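Side-chain contacts in putative Lipoprotein (Shewanella oneidensis, PDB 3U24), which is of unknown function but binds zinc and calcium ions and belongs to the DUF885 family, in a clan of metallopeptidase-like proteins: residues A157-R160 with G161-Q165; K215-N218 with E219-W223; S229-K233 with E234-S238. All coordinates share one frame; numbering follows the deposited sequence.

How the contacts relate
Contacts 1 and 2, with centres 14 Å apart, sit on two packed helices, 152-162 and 200-234, and touch where these meet. Arg160 NH1 of contact 1 lies 3.2 Å from His220 ND1 of contact 2, a probable hydrogen bond, and Arg160 CD packs 3.3 Å from Trp223 CD2. Contact 3 closes helix 200-234, which carries contact 2, but stays about 7 Å from contact 2 at the nearest atoms. It returns instead to contact 1, where Arg237 NE probably bonds to Gln165 O at 2.7 Å. Contact 1 comes nearest to bound metal, the side chain of Ala158 about 8 Å from a calcium ion and that of Asn162 about 9 Å from a zinc ion.

Contact 1 of 3, residues A157-R160 with G161-Q165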
ATOM      1  N   ALA A 157      17.454  -5.799 -23.581  1.00 20.56           N
ATOM      2  CA  ALA A 157      17.048  -6.215 -24.953  1.00 21.55           C
ATOM      3  C   ALA A 157      15.610  -6.764 -24.969  1.00 21.49           C
ATOM      4  O   ALA A 157      14.839  -6.415 -25.863  1.00 21.40           O
ATOM      5  CB  ALA A 157      18.021  -7.247 -25.588  1.00 21.01           C
ATOM      6  N   ALA A 158      15.273  -7.621 -23.996  1.00 21.23           N
ATOM      7  CA  ALA A 158      13.910  -8.145 -23.855  1.00 21.69           C
ATOM      8  C   ALA A 158      12.886  -7.002 -23.624  1.00 21.67           C
ATOM      9  O   ALA A 158      11.771  -6.983 -24.187  1.00 21.38           O
ATOM     10  CB  ALA A 158      13.829  -9.178 -22.702  1.00 20.76           C
ATOM     11  N   ALA A 159      13.289  -6.046 -22.806  1.00 21.47           N
ATOM     12  CA  ALA A 159      12.433  -4.914 -22.497  1.00 21.93           C
ATOM     13  C   ALA A 159      12.086  -4.192 -23.796  1.00 22.59           C
ATOM     14  O   ALA A 159      10.928  -3.944 -24.064  1.00 22.09           O
ATOM     15  CB  ALA A 159      13.136  -3.948 -21.541  1.00 22.01           C
ATOM     16  N   ARG A 160      13.107  -3.896 -24.599  1.00 22.87           N
ATOM     17  CA  ARG A 160      12.901  -3.098 -25.775  1.00 24.21           C
ATOM     18  C   ARG A 160      12.092  -3.854 -26.845  1.00 25.33           C
ATOM     19  O   ARG A 160      11.307  -3.237 -27.580  1.00 26.03           O
ATOM     20  CB  ARG A 160      14.224  -2.562 -26.324  1.00 23.92           C
ATOM     21  CG  ARG A 160      14.915  -1.627 -25.343  1.00 23.61           C
ATOM     22  CD  ARG A 160      16.124  -0.978 -25.962  1.00 24.00           C
ATOM     23  NE  ARG A 160      17.143  -1.965 -26.253  1.00 24.06           N
ATOM     24  CZ  ARG A 160      18.133  -2.296 -25.426  1.00 24.58           C
ATOM     25  NH1 ARG A 160      18.277  -1.722 -24.239  1.00 24.73           N
ATOM     26  NH2 ARG A 160      19.005  -3.217 -25.781  1.00 24.74           N
ATOM     27  N   GLY A 161      12.249  -5.172 -26.884  1.00 26.11           N
ATOM     28  CA  GLY A 161      11.456  -6.038 -27.788  1.00 26.96           C
ATOM     29  C   GLY A 161      10.001  -6.214 -27.340  1.00 26.98           C
ATOM     30  O   GLY A 161       9.159  -6.550 -28.142  1.00 28.81           O
ATOM     31  N   ASN A 162       9.702  -5.990 -26.073  1.00 26.16           N
ATOM     32  CA  ASN A 162       8.332  -6.131 -25.559  1.00 26.16           C
ATOM     33  C   ASN A 162       7.537  -4.849 -25.543  1.00 24.92           C
ATOM     34  O   ASN A 162       6.337  -4.858 -25.676  1.00 25.34           O
ATOM     35  CB  ASN A 162       8.345  -6.523 -24.092  1.00 27.39           C
ATOM     36  CG  ASN A 162       8.562  -7.970 -23.865  1.00 28.37           C
ATOM     37  OD1 ASN A 162       8.539  -8.790 -24.796  1.00 29.75           O
ATOM     38  ND2 ASN A 162       8.709  -8.324 -22.566  1.00 30.65           N
ATOM     39  N   ILE A 163       8.200  -3.755 -25.265  1.00 24.11           N
ATOM     40  CA  ILE A 163       7.510  -2.492 -25.104  1.00 23.45           C
ATOM     41  C   ILE A 163       6.827  -2.128 -26.415  1.00 24.60           C
ATOM     42  O   ILE A 163       7.423  -2.249 -27.469  1.00 25.60           O
ATOM     43  CB  ILE A 163       8.459  -1.378 -24.669  1.00 22.44           C
ATOM     44  CG1 ILE A 163       8.940  -1.657 -23.228  1.00 22.35           C
ATOM     45  CG2 ILE A 163       7.763  -0.029 -24.791  1.00 22.35           C
ATOM     46  CD1 ILE A 163      10.174  -0.901 -22.805  1.00 22.40           C
ATOM     47  N   SER A 164       5.586  -1.673 -26.347  1.00 24.45           N
ATOM     48  CA  SER A 164       4.838  -1.323 -27.536  1.00 25.63           C
ATOM     49  C   SER A 164       3.726  -0.345 -27.174  1.00 25.27           C
ATOM     50  O   SER A 164       2.946  -0.633 -26.278  1.00 24.04           O
ATOM     51  CB  SER A 164       4.227  -2.606 -28.122  1.00 26.21           C
ATOM     52  OG  SER A 164       3.314  -2.277 -29.145  1.00 28.37           O
ATOM     53  N   GLN A 165       3.667   0.784 -27.876  1.00 26.30           N
ATOM     54  CA  GLN A 165       2.731   1.871 -27.593  1.00 27.20           C
ATOM     55  C   GLN A 165       2.737   2.248 -26.129  1.00 25.05           C
ATOM     56  O   GLN A 165       1.722   2.168 -25.469  1.00 24.54           O
ATOM     57  CB  GLN A 165       1.300   1.524 -28.019  1.00 29.83           C
ATOM     58  CG  GLN A 165       1.176   1.227 -29.500  1.00 33.78           C
ATOM     59  CD  GLN A 165       1.587   2.400 -30.341  1.00 38.35           C
ATOM     60  OE1 GLN A 165       1.065   3.540 -30.183  1.00 42.22           O
ATOM     61  NE2 GLN A 165       2.561   2.164 -31.224  1.00 42.34           N
TER
HETATM   62  O   HOH W   1      10.865  -9.218 -25.636  1.00 32.66           O
HETATM   63  O   HOH W   2       9.811  -1.241 -28.110  1.00 31.65           O
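The C-terminal turn of helix 152-162 is formed where Ala157-Arg160 meets Gly161-Gln165, and its closing bonds converge on Ala159 O. That oxygen accepts Ile163 N at 3.0 Å, nearly in line with the carbonyl (C=O...N 167°), and Asn162 N at 3.1 Å from above the carbonyl plane, so one acceptor serves two successive amides as the helix ends. Just before, Gly161 N bonds to Ala157 O; Asn162 N also makes a weak bond to Ala158 O. Ile163 is the first residue to leave helical angles. Its CG1 stands beside the backbone N (chi1 -68°), which folds the ethyl branch back over the last turn: Ile163 CG1 comes 3.1 Å from Ala159 O, and Ile163 CD1 reaches 4.4 Å from Ala159 CB. With an alanine here the ethyl branch is gone, which would probably open a gap between Ala159 and the ring of Trp223. Two waters bridge the turn. One donates to both Ala158 O and Asn162 OD1 (2.8 and 2.5 Å), tying the asparagine amide to its own helix; the other donates to Arg160 O and Ile163 O. The ND2 end of the Asn162 amide bonds to Tyr121 OH, its stronger partner. Arg160 bends at chi3 (-66°), which sets one guanidinium face over Ala157 N, near the rim of the group, while NH1 reaches His220 ND1. The turn sits against helix 200-234: Ala159 packs on His220, Arg160 and Ile163 on Trp223, while loop residues Ile58 and Pro59 meet Ala158 and Pro118 meets Ile163.

Contact 2 of 3, residues K215-N218 with E219-W223; sequences KAIN and EHISW
Ile217 and Ile221, one turn apart on helix 200-234, make the close apolar part of this contact, while Lys215 and Glu219 form a looser charged pair on the solvent side. Ile217 CG2 meets Ile221 CD1 at 3.7 Å, with the two side chains crossing at a slant. With CG1 of Ile221 set beside the backbone N (chi1 -70°), the ethyl branch lies against the preceding turn, Ile221 CD1 3.6 Å from Ile217 O. Asn218 lies alongside Ile221, both pointing the same way, and Asn218 ND2 comes 4.2 Å from Ile221 CD1. On the exposed side, the Lys215 chain runs extended to CE and bends at its last torsion (chi4 59°), turning NZ toward Glu219 OE2. The salt bridge is long, 3.3 Å between Lys215 NZ and Glu219 OE2, and its hydrogen bond is weak; CE is nearly as close to the same oxygen. Lys215 CG also lies 3.7 Å from Glu219 OE2, so the carboxylate rests against the lysine's methylene chain as well as its ammonium group. A regular succession of i to i+4 bonds underlies both parts. Glu219 N bonds to Lys215 O at 2.9 Å, followed by His220 N to Ala216 O, Ile221 N to Ile217 O and Ser222 N to Asn218 O. These fix the spacing that places each side chain one turn from its mate. The buried side of the helix faces helix 152-162, where Ala216 touches Pro153, Ile217 touches Tyr156, and the ring of His220 meets that of Tyr156, its ND1 turned to Arg160; Phe182 and Phe185, in a loop, also touch Ile217.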
ATOM      1  N   LYS A 215      27.348  -0.213 -19.248  1.00 32.10           N
ATOM      2  CA  LYS A 215      27.139   0.104 -20.650  1.00 33.88           C
ATOM      3  C   LYS A 215      25.677  -0.198 -21.085  1.00 31.52           C
ATOM      4  O   LYS A 215      25.038   0.643 -21.677  1.00 29.82           O
ATOM      5  CB  LYS A 215      28.134  -0.690 -21.485  1.00 37.86           C
ATOM      6  CG  LYS A 215      28.024  -0.524 -22.989  1.00 46.20           C
ATOM      7  CD  LYS A 215      29.008  -1.444 -23.741  1.00 51.44           C
ATOM      8  CE  LYS A 215      29.062  -1.125 -25.234  1.00 54.21           C
ATOM      9  NZ  LYS A 215      29.476   0.305 -25.428  1.00 54.77           N
ATOM     10  N   ALA A 216      25.169  -1.387 -20.762  1.00 28.45           N
ATOM     11  CA  ALA A 216      23.828  -1.770 -21.139  1.00 27.79           C
ATOM     12  C   ALA A 216      22.764  -0.867 -20.498  1.00 25.91           C
ATOM     13  O   ALA A 216      21.778  -0.552 -21.127  1.00 23.87           O
ATOM     14  CB  ALA A 216      23.554  -3.238 -20.795  1.00 26.87           C
ATOM     15  N   ILE A 217      22.970  -0.480 -19.243  1.00 25.23           N
ATOM     16  CA  ILE A 217      21.994   0.348 -18.550  1.00 24.59           C
ATOM     17  C   ILE A 217      22.009   1.713 -19.210  1.00 25.09           C
ATOM     18  O   ILE A 217      20.960   2.177 -19.574  1.00 24.99           O
ATOM     19  CB  ILE A 217      22.226   0.436 -17.034  1.00 24.34           C
ATOM     20  CG1 ILE A 217      22.044  -0.957 -16.398  1.00 24.24           C
ATOM     21  CG2 ILE A 217      21.274   1.453 -16.389  1.00 23.59           C
ATOM     22  CD1 ILE A 217      22.496  -1.093 -14.973  1.00 23.66           C
ATOM     23  N   ASN A 218      23.193   2.296 -19.429  1.00 25.82           N
ATOM     24  CA  ASN A 218      23.295   3.578 -20.071  1.00 27.08           C
ATOM     25  C   ASN A 218      22.713   3.583 -21.475  1.00 27.36           C
ATOM     26  O   ASN A 218      22.050   4.535 -21.835  1.00 26.65           O
ATOM     27  CB  ASN A 218      24.728   4.082 -20.110  1.00 29.05           C
ATOM     28  CG  ASN A 218      25.171   4.704 -18.796  1.00 31.58           C
ATOM     29  OD1 ASN A 218      26.309   4.476 -18.361  1.00 34.99           O
ATOM     30  ND2 ASN A 218      24.300   5.507 -18.166  1.00 31.17           N
ATOM     31  N   GLU A 219      22.949   2.536 -22.262  1.00 27.53           N
ATOM     32  CA  GLU A 219      22.350   2.446 -23.597  1.00 28.92           C
ATOM     33  C   GLU A 219      20.835   2.313 -23.511  1.00 25.93           C
ATOM     34  O   GLU A 219      20.132   2.878 -24.292  1.00 24.85           O
ATOM     35  CB  GLU A 219      22.945   1.295 -24.436  1.00 32.24           C
ATOM     36  CG  GLU A 219      24.403   1.557 -24.827  1.00 37.89           C
ATOM     37  CD  GLU A 219      25.105   0.347 -25.466  1.00 44.18           C
ATOM     38  OE1 GLU A 219      24.555  -0.791 -25.433  1.00 44.92           O
ATOM     39  OE2 GLU A 219      26.225   0.560 -26.009  1.00 50.93           O
ATOM     40  N   HIS A 220      20.334   1.581 -22.540  1.00 24.09           N
ATOM     41  CA  HIS A 220      18.884   1.534 -22.361  1.00 23.19           C
ATOM     42  C   HIS A 220      18.302   2.891 -21.983  1.00 22.76           C
ATOM     43  O   HIS A 220      17.256   3.266 -22.472  1.00 21.85           O
ATOM     44  CB  HIS A 220      18.490   0.471 -21.381  1.00 21.58           C
ATOM     45  CG  HIS A 220      16.999   0.279 -21.267  1.00 20.84           C
ATOM     46  ND1 HIS A 220      16.273  -0.382 -22.197  1.00 20.59           N
ATOM     47  CD2 HIS A 220      16.118   0.669 -20.287  1.00 19.79           C
ATOM     48  CE1 HIS A 220      14.992  -0.377 -21.823  1.00 20.17           C
ATOM     49  NE2 HIS A 220      14.901   0.253 -20.656  1.00 19.78           N
ATOM     50  N   ILE A 221      18.985   3.629 -21.131  1.00 23.11           N
ATOM     51  CA  ILE A 221      18.508   4.970 -20.755  1.00 24.39           C
ATOM     52  C   ILE A 221      18.489   5.894 -21.977  1.00 25.15           C
ATOM     53  O   ILE A 221      17.539   6.667 -22.121  1.00 24.96           O
ATOM     54  CB  ILE A 221      19.360   5.586 -19.668  1.00 24.92           C
ATOM     55  CG1 ILE A 221      19.100   4.801 -18.363  1.00 24.45           C
ATOM     56  CG2 ILE A 221      19.099   7.108 -19.545  1.00 24.53           C
ATOM     57  CD1 ILE A 221      20.254   4.902 -17.370  1.00 24.74           C
ATOM     58  N   SER A 222      19.488   5.770 -22.866  1.00 25.50           N
ATOM     59  CA  SER A 222      19.503   6.562 -24.107  1.00 27.28           C
ATOM     60  C   SER A 222      18.319   6.183 -24.976  1.00 26.27           C
ATOM     61  O   SER A 222      17.682   7.030 -25.593  1.00 25.87           O
ATOM     62  CB  SER A 222      20.762   6.351 -24.955  1.00 28.81           C
ATOM     63  OG  SER A 222      21.898   6.773 -24.212  1.00 33.93           O
ATOM     64  N   TRP A 223      18.055   4.896 -25.050  1.00 24.38           N
ATOM     65  CA  TRP A 223      16.908   4.474 -25.805  1.00 24.18           C
ATOM     66  C   TRP A 223      15.607   5.030 -25.197  1.00 23.31           C
ATOM     67  O   TRP A 223      14.753   5.555 -25.914  1.00 22.91           O
ATOM     68  CB  TRP A 223      16.907   2.987 -25.919  1.00 23.12           C
ATOM     69  CG  TRP A 223      15.749   2.419 -26.687  1.00 23.14           C
ATOM     70  CD1 TRP A 223      15.681   2.188 -28.059  1.00 23.25           C
ATOM     71  CD2 TRP A 223      14.479   1.908 -26.140  1.00 22.17           C
ATOM     72  NE1 TRP A 223      14.500   1.585 -28.373  1.00 23.40           N
ATOM     73  CE2 TRP A 223      13.730   1.398 -27.269  1.00 22.48           C
ATOM     74  CE3 TRP A 223      13.917   1.847 -24.873  1.00 22.03           C
ATOM     75  CZ2 TRP A 223      12.445   0.881 -27.130  1.00 22.53           C
ATOM     76  CZ3 TRP A 223      12.650   1.286 -24.720  1.00 21.98           C
ATOM     77  CH2 TRP A 223      11.921   0.802 -25.825  1.00 22.26           C
TER

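Contact 3 of 3, residues S229-K233 with E234-S238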
ATOM      1  N   SER A 229      11.172  11.444 -26.200  1.00 27.18           N
ATOM      2  CA  SER A 229      11.213  12.495 -27.181  1.00 30.10           C
ATOM      3  C   SER A 229      10.204  12.235 -28.340  1.00 31.81           C
ATOM      4  O   SER A 229       9.449  13.129 -28.689  1.00 32.02           O
ATOM      5  CB  SER A 229      12.640  12.680 -27.705  1.00 29.60           C
ATOM      6  OG  SER A 229      12.604  13.525 -28.813  1.00 31.64           O
ATOM      7  N   GLN A 230      10.190  11.020 -28.879  1.00 32.98           N
ATOM      8  CA  GLN A 230       9.255  10.602 -29.919  1.00 35.29           C
ATOM      9  C   GLN A 230       7.788  10.682 -29.415  1.00 31.73           C
ATOM     10  O   GLN A 230       6.911  11.139 -30.141  1.00 28.89           O
ATOM     11  CB  GLN A 230       9.633   9.172 -30.367  1.00 41.52           C
ATOM     12  CG  GLN A 230       8.865   8.513 -31.534  1.00 51.16           C
ATOM     13  CD  GLN A 230       9.260   7.009 -31.790  1.00 60.09           C
ATOM     14  OE1 GLN A 230      10.251   6.496 -31.238  1.00 70.20           O
ATOM     15  NE2 GLN A 230       8.477   6.312 -32.632  1.00 64.74           N
ATOM     16  N   LEU A 231       7.539  10.240 -28.178  1.00 28.37           N
ATOM     17  CA  LEU A 231       6.185  10.259 -27.607  1.00 27.50           C
ATOM     18  C   LEU A 231       5.679  11.701 -27.436  1.00 28.99           C
ATOM     19  O   LEU A 231       4.511  11.989 -27.694  1.00 28.98           O
ATOM     20  CB  LEU A 231       6.130   9.518 -26.266  1.00 25.83           C
ATOM     21  CG  LEU A 231       6.366   7.988 -26.312  1.00 25.39           C
ATOM     22  CD1 LEU A 231       6.658   7.409 -24.924  1.00 23.24           C
ATOM     23  CD2 LEU A 231       5.218   7.249 -27.028  1.00 24.40           C
ATOM     24  N   LYS A 232       6.569  12.609 -27.043  1.00 29.13           N
ATOM     25  CA  LYS A 232       6.181  14.012 -26.933  1.00 30.23           C
ATOM     26  C   LYS A 232       5.769  14.606 -28.296  1.00 31.97           C
ATOM     27  O   LYS A 232       4.765  15.315 -28.359  1.00 31.16           O
ATOM     28  CB  LYS A 232       7.270  14.825 -26.248  1.00 28.61           C
ATOM     29  CG  LYS A 232       7.412  14.456 -24.758  1.00 26.91           C
ATOM     30  CD  LYS A 232       8.581  15.190 -24.164  1.00 26.82           C
ATOM     31  CE  LYS A 232       8.792  14.953 -22.678  1.00 26.03           C
ATOM     32  NZ  LYS A 232      10.221  15.294 -22.349  1.00 25.95           N
ATOM     33  N   LYS A 233       6.504  14.285 -29.365  1.00 33.56           N
ATOM     34  CA  LYS A 233       6.168  14.767 -30.716  1.00 36.87           C
ATOM     35  C   LYS A 233       4.917  14.105 -31.334  1.00 36.15           C
ATOM     36  O   LYS A 233       4.088  14.797 -31.892  1.00 36.37           O
ATOM     37  CB  LYS A 233       7.326  14.549 -31.713  1.00 41.48           C
ATOM     38  CG  LYS A 233       8.610  15.322 -31.422  1.00 46.32           C
ATOM     39  CD  LYS A 233       9.651  15.163 -32.549  1.00 49.28           C
ATOM     40  CE  LYS A 233      10.964  15.901 -32.234  1.00 51.44           C
ATOM     41  NZ  LYS A 233      12.107  15.504 -33.118  1.00 52.54           N
ATOM     42  N   GLU A 234       4.808  12.781 -31.247  1.00 34.40           N
ATOM     43  CA  GLU A 234       3.871  11.991 -32.061  1.00 34.62           C
ATOM     44  C   GLU A 234       2.583  11.629 -31.312  1.00 32.39           C
ATOM     45  O   GLU A 234       1.635  11.155 -31.915  1.00 32.30           O
ATOM     46  CB  GLU A 234       4.554  10.674 -32.527  1.00 36.84           C
ATOM     47  CG  GLU A 234       5.752  10.867 -33.472  1.00 40.60           C
ATOM     48  CD  GLU A 234       6.408   9.565 -34.003  1.00 44.83           C
ATOM     49  OE1 GLU A 234       6.194   8.419 -33.464  1.00 44.36           O
ATOM     50  OE2 GLU A 234       7.174   9.712 -34.999  1.00 50.99           O
ATOM     51  N   GLY A 235       2.560  11.818 -29.998  1.00 30.09           N
ATOM     52  CA  GLY A 235       1.452  11.367 -29.177  1.00 28.49           C
ATOM     53  C   GLY A 235       1.760  10.011 -28.580  1.00 27.80           C
ATOM     54  O   GLY A 235       2.728   9.336 -28.954  1.00 28.86           O
ATOM     55  N   ALA A 236       0.955   9.611 -27.622  1.00 27.06           N
ATOM     56  CA  ALA A 236       1.260   8.435 -26.811  1.00 26.22           C
ATOM     57  C   ALA A 236      -0.038   7.828 -26.315  1.00 26.22           C
ATOM     58  O   ALA A 236      -1.056   8.526 -26.163  1.00 25.98           O
ATOM     59  CB  ALA A 236       2.182   8.820 -25.654  1.00 24.70           C
ATOM     60  N   ARG A 237      -0.007   6.533 -26.038  1.00 26.16           N
ATOM     61  CA  ARG A 237      -1.120   5.883 -25.339  1.00 26.90           C
ATOM     62  C   ARG A 237      -1.540   6.654 -24.051  1.00 25.72           C
ATOM     63  O   ARG A 237      -0.674   7.158 -23.313  1.00 24.22           O
ATOM     64  CB  ARG A 237      -0.739   4.448 -24.954  1.00 27.50           C
ATOM     65  CG  ARG A 237      -1.950   3.640 -24.570  1.00 29.63           C
ATOM     66  CD  ARG A 237      -1.586   2.363 -23.847  1.00 31.20           C
ATOM     67  NE  ARG A 237      -0.764   1.418 -24.618  1.00 32.74           N
ATOM     68  CZ  ARG A 237      -1.197   0.270 -25.154  1.00 36.66           C
ATOM     69  NH1 ARG A 237      -2.485  -0.075 -25.067  1.00 38.83           N
ATOM     70  NH2 ARG A 237      -0.335  -0.567 -25.775  1.00 37.29           N
ATOM     71  N   SER A 238      -2.838   6.752 -23.804  1.00 24.80           N
ATOM     72  CA  SER A 238      -3.323   7.426 -22.613  1.00 26.23           C
ATOM     73  C   SER A 238      -2.949   6.589 -21.389  1.00 25.42           C
ATOM     74  O   SER A 238      -2.906   5.367 -21.458  1.00 25.32           O
ATOM     75  CB  SER A 238      -4.866   7.592 -22.627  1.00 27.36           C
ATOM     76  OG  SER A 238      -5.356   7.980 -21.329  1.00 27.42           O
TER
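The carboxamide of Gln230 and the carboxylate of Glu234 stand almost perpendicular, their planes 89° apart. Gln230 NE2 donates to Glu234 OE1 at 3.2 Å. The oxygen lies in the amide plane, yet the nitrogen approaches from above the carboxylate plane, 38° out of it, so the bond is well directed at the donor and tilted at the acceptor. Gln230 CG lies over the same face of the carboxylate, 3.3 Å from Glu234 OE1; it is placed there by a first torsion that turns it away from the glutamine's own backbone nitrogen. The extended glutamine chain therefore crosses the glutamate with both a methylene and an amide nitrogen against one oxygen. In the backbone, Glu234 N bonds to Gln230 O at 2.9 Å, joining the two residues through main chain as well as side chains. The pair marks the C-terminal end of helix 200-234. Gly235, next in the chain, departs from helical angles with positive phi (95°), a conformation in which a CB would be jammed against the carbonyl oxygen of Glu234. Gly235 N still reaches back to Leu231 O at 3.0 Å, tilted from the carbonyl plane. Past the glycine the chain straightens, and Ala236 directs its methyl back toward the helix. Ala236 CB lies 3.7 Å from Leu231 CD2 and 4.1 Å from Leu231 CB, an apolar contact bridging the helix end and the following loop. Leu231 also touches Leu168 and Thr171 of helix 168-179. Farther along, Arg237 reaches on to the loop after helix 152-162.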